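Local coordinates for uncharacterized protein (Parabacteroides merdae, PDB 4MXN) that is uncharacterised but probably hydrolyses glycosidic bonds of pectin-like polysaccharides, as a right-handed parallel beta-helix of glycosyl hydrolase family 28, at residues A[65-79]-A[101-115]. Sequence-based numbering, arbitrary orientation.
Sequences TGSIELKSNVTIRIE and AIIYADKQKNIGIGG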
loop_
_atom_site.group_PDB
_atom_site.type_symbol
_atom_site.label_atom_id
_atom_site.label_comp_id
_atom_site.label_asym_id
_atom_site.label_seq_id
_atom_site.Cartn_x
_atom_site.Cartn_y
_atom_site.Cartn_z
ATOM N N THR A 65 3.364 -12.018 -0.903
ATOM C CA THR A 65 4.513 -11.110 -1.018
ATOM C C THR A 65 4.881 -10.456 0.307
ATOM O O THR A 65 4.045 -10.294 1.204
ATOM C CB THR A 65 4.230 -9.988 -2.079
ATOM O OG1 THR A 65 5.438 -9.269 -2.336
ATOM C CG2 THR A 65 3.149 -9.000 -1.637
ATOM N N GLY A 66 6.134 -10.015 0.355
ATOM C CA GLY A 66 6.658 -9.133 1.378
ATOM C C GLY A 66 6.644 -7.727 0.791
ATOM O O GLY A 66 5.942 -7.468 -0.200
ATOM N N SER A 67 7.456 -6.818 1.354
ATOM C CA SER A 67 7.523 -5.422 0.896
ATOM C C SER A 67 8.111 -5.277 -0.496
ATOM O O SER A 67 9.183 -5.800 -0.807
ATOM C CB SER A 67 8.312 -4.573 1.885
ATOM O OG SER A 67 7.546 -4.459 3.072
ATOM N N ILE A 68 7.368 -4.552 -1.343
ATOM C CA ILE A 68 7.736 -4.230 -2.729
ATOM C C ILE A 68 8.074 -2.761 -2.813
ATOM O O ILE A 68 7.280 -1.928 -2.365
ATOM C CB ILE A 68 6.571 -4.576 -3.704
ATOM C CG1 ILE A 68 6.137 -6.061 -3.616
ATOM C CG2 ILE A 68 6.898 -4.137 -5.141
ATOM C CD1 ILE A 68 4.633 -6.304 -3.977
ATOM N N GLU A 69 9.236 -2.431 -3.405
ATOM C CA GLU A 69 9.627 -1.053 -3.605
ATOM C C GLU A 69 9.265 -0.627 -5.033
ATOM O O GLU A 69 9.869 -1.094 -6.005
ATOM C CB GLU A 69 11.111 -0.851 -3.322
ATOM C CG GLU A 69 11.523 0.603 -3.482
ATOM C CD GLU A 69 12.955 0.979 -3.172
ATOM O OE1 GLU A 69 13.827 0.085 -3.105
ATOM O OE2 GLU A 69 13.218 2.195 -3.058
ATOM N N LEU A 70 8.260 0.243 -5.153
ATOM C CA LEU A 70 7.821 0.773 -6.444
ATOM C C LEU A 70 8.899 1.745 -6.961
ATOM O O LEU A 70 9.529 2.444 -6.164
ATOM C CB LEU A 70 6.441 1.462 -6.263
ATOM C CG LEU A 70 5.578 1.790 -7.472
ATOM C CD1 LEU A 70 5.602 0.679 -8.550
ATOM C CD2 LEU A 70 4.142 2.072 -7.018
ATOM N N LYS A 71 9.181 1.712 -8.264
ATOM C CA LYS A 71 10.224 2.573 -8.847
ATOM C C LYS A 71 9.618 3.541 -9.840
ATOM O O LYS A 71 8.534 3.282 -10.340
ATOM C CB LYS A 71 11.334 1.742 -9.516
ATOM C CG LYS A 71 12.094 0.801 -8.554
ATOM C CD LYS A 71 13.022 1.550 -7.585
ATOM C CE LYS A 71 13.758 0.625 -6.650
ATOM N NZ LYS A 71 14.784 -0.195 -7.349
ATOM N N SER A 72 10.333 4.639 -10.149
ATOM C CA SER A 72 9.875 5.674 -11.071
ATOM C C SER A 72 9.404 5.112 -12.405
ATOM O O SER A 72 10.045 4.224 -12.973
ATOM C CB SER A 72 10.968 6.710 -11.316
ATOM O OG SER A 72 11.240 7.429 -10.123
ATOM N N ASN A 73 8.250 5.622 -12.871
ATOM C CA ASN A 73 7.598 5.331 -14.153
ATOM C C ASN A 73 6.963 3.939 -14.194
ATOM O O ASN A 73 6.577 3.481 -15.271
ATOM C CB ASN A 73 8.557 5.541 -15.336
ATOM C CG ASN A 73 9.157 6.913 -15.325
ATOM O OD1 ASN A 73 8.448 7.913 -15.216
ATOM N ND2 ASN A 73 10.469 6.989 -15.351
ATOM N N VAL A 74 6.758 3.321 -13.021
ATOM C CA VAL A 74 6.130 2.007 -12.920
ATOM C C VAL A 74 4.788 2.139 -12.223
ATOM O O VAL A 74 4.676 2.841 -11.227
ATOM C CB VAL A 74 7.028 0.961 -12.196
ATOM C CG1 VAL A 74 6.352 -0.414 -12.116
ATOM C CG2 VAL A 74 8.398 0.846 -12.868
ATOM N N THR A 75 3.784 1.457 -12.762
ATOM C CA THR A 75 2.450 1.319 -12.198
ATOM C C THR A 75 2.206 -0.164 -11.964
ATOM O O THR A 75 2.453 -0.980 -12.852
ATOM C CB THR A 75 1.387 1.964 -13.113
ATOM O OG1 THR A 75 1.526 3.380 -13.023
ATOM C CG2 THR A 75 -0.054 1.590 -12.704
ATOM N N ILE A 76 1.722 -0.514 -10.771
ATOM C CA ILE A 76 1.348 -1.879 -10.443
ATOM C C ILE A 76 -0.159 -1.970 -10.575
ATOM O O ILE A 76 -0.877 -1.182 -9.964
ATOM C CB ILE A 76 1.856 -2.314 -9.032
ATOM C CG1 ILE A 76 3.389 -2.602 -9.067
ATOM C CG2 ILE A 76 1.062 -3.547 -8.510
ATOM C CD1 ILE A 76 4.072 -2.702 -7.663
ATOM N N ARG A 77 -0.642 -2.920 -11.379
ATOM C CA ARG A 77 -2.074 -3.133 -11.533
ATOM C C ARG A 77 -2.459 -4.458 -10.905
ATOM O O ARG A 77 -1.938 -5.493 -11.301
ATOM C CB ARG A 77 -2.493 -3.121 -13.026
ATOM C CG ARG A 77 -2.149 -1.835 -13.801
ATOM C CD ARG A 77 -3.275 -0.848 -13.869
ATOM N NE ARG A 77 -4.556 -1.467 -14.233
ATOM C CZ ARG A 77 -5.724 -0.855 -14.097
ATOM N NH1 ARG A 77 -5.776 0.395 -13.647
ATOM N NH2 ARG A 77 -6.849 -1.484 -14.416
ATOM N N ILE A 78 -3.383 -4.428 -9.944
ATOM C CA ILE A 78 -3.936 -5.631 -9.300
ATOM C C ILE A 78 -5.343 -5.729 -9.858
ATOM O O ILE A 78 -6.214 -4.979 -9.440
ATOM C CB ILE A 78 -3.861 -5.571 -7.746
ATOM C CG1 ILE A 78 -2.392 -5.295 -7.303
ATOM C CG2 ILE A 78 -4.358 -6.905 -7.134
ATOM C CD1 ILE A 78 -2.270 -4.426 -6.152
ATOM N N GLU A 79 -5.546 -6.569 -10.885
ATOM C CA GLU A 79 -6.840 -6.583 -11.559
ATOM C C GLU A 79 -7.912 -7.273 -10.718
ATOM O O GLU A 79 -7.583 -7.950 -9.746
ATOM C CB GLU A 79 -6.744 -7.205 -12.960
ATOM C CG GLU A 79 -5.739 -6.520 -13.884
ATOM C CD GLU A 79 -5.927 -5.061 -14.270
ATOM O OE1 GLU A 79 -7.043 -4.513 -14.103
ATOM O OE2 GLU A 79 -4.947 -4.471 -14.777
ATOM N N ALA A 101 5.799 -0.793 4.120
ATOM C CA ALA A 101 4.502 -1.184 3.581
ATOM C C ALA A 101 4.598 -2.359 2.627
ATOM O O ALA A 101 5.697 -2.770 2.297
ATOM C CB ALA A 101 3.870 0.004 2.862
ATOM N N ILE A 102 3.446 -2.885 2.163
ATOM C CA ILE A 102 3.426 -3.971 1.152
ATOM C C ILE A 102 3.950 -3.392 -0.170
ATOM O O ILE A 102 4.730 -4.037 -0.874
ATOM C CB ILE A 102 2.035 -4.629 1.014
ATOM C CG1 ILE A 102 1.597 -5.233 2.388
ATOM C CG2 ILE A 102 2.034 -5.696 -0.116
ATOM C CD1 ILE A 102 0.208 -5.929 2.378
ATOM N N ILE A 103 3.529 -2.157 -0.479
ATOM C CA ILE A 103 4.026 -1.385 -1.619
ATOM C C ILE A 103 4.469 -0.044 -1.076
ATOM O O ILE A 103 3.645 0.704 -0.532
ATOM C CB ILE A 103 3.035 -1.220 -2.813
ATOM C CG1 ILE A 103 2.486 -2.573 -3.295
ATOM C CG2 ILE A 103 3.742 -0.457 -3.971
ATOM C CD1 ILE A 103 1.259 -2.478 -4.308
ATOM N N TYR A 104 5.760 0.261 -1.217
ATOM C CA TYR A 104 6.266 1.548 -0.779
ATOM C C TYR A 104 7.081 2.183 -1.878
ATOM O O TYR A 104 7.544 1.509 -2.800
ATOM C CB TYR A 104 7.089 1.444 0.539
ATOM C CG TYR A 104 8.441 0.771 0.400
ATOM C CD1 TYR A 104 8.558 -0.609 0.420
ATOM C CD2 TYR A 104 9.605 1.519 0.261
ATOM C CE1 TYR A 104 9.795 -1.234 0.299
ATOM C CE2 TYR A 104 10.851 0.903 0.140
ATOM C CZ TYR A 104 10.939 -0.475 0.159
ATOM O OH TYR A 104 12.153 -1.101 0.032
ATOM N N ALA A 105 7.301 3.490 -1.760
ATOM C CA ALA A 105 8.158 4.201 -2.700
ATOM C C ALA A 105 8.849 5.316 -1.965
ATOM O O ALA A 105 8.231 5.997 -1.150
ATOM C CB ALA A 105 7.363 4.725 -3.886
ATOM N N ASP A 106 10.136 5.474 -2.229
ATOM C CA ASP A 106 10.965 6.488 -1.611
ATOM C C ASP A 106 11.631 7.342 -2.687
ATOM O O ASP A 106 12.514 6.863 -3.401
ATOM C CB ASP A 106 12.014 5.811 -0.705
ATOM C CG ASP A 106 13.031 6.741 -0.076
ATOM O OD1 ASP A 106 12.681 7.909 0.200
ATOM O OD2 ASP A 106 14.176 6.297 0.157
ATOM N N LYS A 107 11.198 8.610 -2.786
ATOM C CA LYS A 107 11.716 9.647 -3.678
ATOM C C LYS A 107 11.654 9.210 -5.148
ATOM O O LYS A 107 12.622 9.383 -5.895
ATOM C CB LYS A 107 13.144 10.051 -3.257
ATOM C CG LYS A 107 13.185 10.816 -1.937
ATOM C CD LYS A 107 14.601 11.211 -1.551
ATOM C CE LYS A 107 14.684 11.780 -0.156
ATOM N NZ LYS A 107 14.575 10.718 0.880
ATOM N N GLN A 108 10.502 8.647 -5.554
ATOM C CA GLN A 108 10.252 8.224 -6.929
ATOM C C GLN A 108 9.284 9.197 -7.606
ATOM O O GLN A 108 8.606 9.957 -6.923
ATOM C CB GLN A 108 9.675 6.796 -6.958
ATOM C CG GLN A 108 10.557 5.727 -6.283
ATOM C CD GLN A 108 11.928 5.572 -6.896
ATOM O OE1 GLN A 108 12.079 5.226 -8.081
ATOM N NE2 GLN A 108 12.963 5.785 -6.095
ATOM N N LYS A 109 9.179 9.135 -8.942
ATOM C CA LYS A 109 8.226 10.000 -9.644
ATOM C C LYS A 109 7.416 9.193 -10.666
ATOM O O LYS A 109 7.871 8.151 -11.139
ATOM C CB LYS A 109 8.916 11.234 -10.298
ATOM C CG LYS A 109 10.151 10.976 -11.177
ATOM C CD LYS A 109 9.816 10.186 -12.473
ATOM C CE LYS A 109 10.261 10.826 -13.743
ATOM N NZ LYS A 109 9.301 10.615 -14.866
ATOM N N ASN A 110 6.232 9.712 -11.040
ATOM C CA ASN A 110 5.357 9.104 -12.040
ATOM C C ASN A 110 5.107 7.622 -11.689
ATOM O O ASN A 110 5.422 6.716 -12.459
ATOM C CB ASN A 110 5.960 9.275 -13.448
ATOM C CG ASN A 110 5.078 8.804 -14.566
ATOM O OD1 ASN A 110 3.856 8.821 -14.468
ATOM N ND2 ASN A 110 5.698 8.305 -15.618
ATOM N N ILE A 111 4.548 7.383 -10.508
ATOM C CA ILE A 111 4.293 6.008 -10.048
ATOM C C ILE A 111 2.806 5.811 -9.810
ATOM O O ILE A 111 2.067 6.760 -9.557
ATOM C CB ILE A 111 5.132 5.660 -8.789
ATOM C CG1 ILE A 111 4.928 6.711 -7.660
ATOM C CG2 ILE A 111 6.616 5.504 -9.136
ATOM C CD1 ILE A 111 5.321 6.269 -6.317
ATOM N N GLY A 112 2.378 4.567 -9.848
ATOM C CA GLY A 112 0.975 4.281 -9.643
ATOM C C GLY A 112 0.644 2.892 -9.166
ATOM O O GLY A 112 1.448 1.966 -9.280
ATOM N N ILE A 113 -0.555 2.779 -8.588
ATOM C CA ILE A 113 -1.199 1.544 -8.140
ATOM C C ILE A 113 -2.637 1.637 -8.616
ATOM O O ILE A 113 -3.311 2.625 -8.330
ATOM C CB ILE A 113 -1.102 1.279 -6.608
ATOM C CG1 ILE A 113 0.370 1.169 -6.130
ATOM C CG2 ILE A 113 -1.894 -0.001 -6.229
ATOM C CD1 ILE A 113 0.531 1.309 -4.661
ATOM N N GLY A 114 -3.085 0.629 -9.343
ATOM C CA GLY A 114 -4.437 0.581 -9.878
ATOM C C GLY A 114 -4.987 -0.822 -9.978
ATOM O O GLY A 114 -4.333 -1.783 -9.553
ATOM N N GLY A 115 -6.181 -0.925 -10.557
ATOM C CA GLY A 115 -6.879 -2.199 -10.728
ATOM C C GLY A 115 -7.923 -2.419 -9.655
ATOM O O GLY A 115 -7.809 -1.878 -8.553
HETATM O O HOH W 1 11.309 3.646 -3.859
HETATM O O HOH W 2 14.085 3.143 -0.662
HETATM O O HOH W 3 3.442 5.054 -13.999
#
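Q108 and S72 join the two corner loops through hydrogen bonds. Q108 OE1 accepts from S72 N at 2.8 Å, in the carbonyl plane on a lone pair, and from S72 OG at 3.1 Å, well above that plane. S72 OG in turn accepts from K109 N. Q108 NE2 bonds D106 O, which fixes the turn of the amide. With an alanine at Q108, S72 N and OG would probably lose their shared acceptor and D106 O its amide donor. N73 OD1 accepts from N110 ND2 at 2.8 Å and K109 NZ at 2.9 Å, both in its carbonyl plane; the two asparagine amide planes are turned 63° from each other. The backbones pair in two parallel ladders, I68-E69 with I103-Y104 and T75-R77 with G112-G114. These are successive coils of a parallel beta-helix. Inside, L70 CD2 packs 4.0 Å from both I103 CG2 and I113 CG1. I76 and I78 also reach I103. Outside, Y104 CG sits between its backbone N and carbonyl carbon (chi1 71°), which lays the ring face under E69 CA, a CH-pi contact. The R77 guanidinium lays one face over G115 N and, within segment 65-79, forms a side-on salt bridge to E79 through NE and NH2.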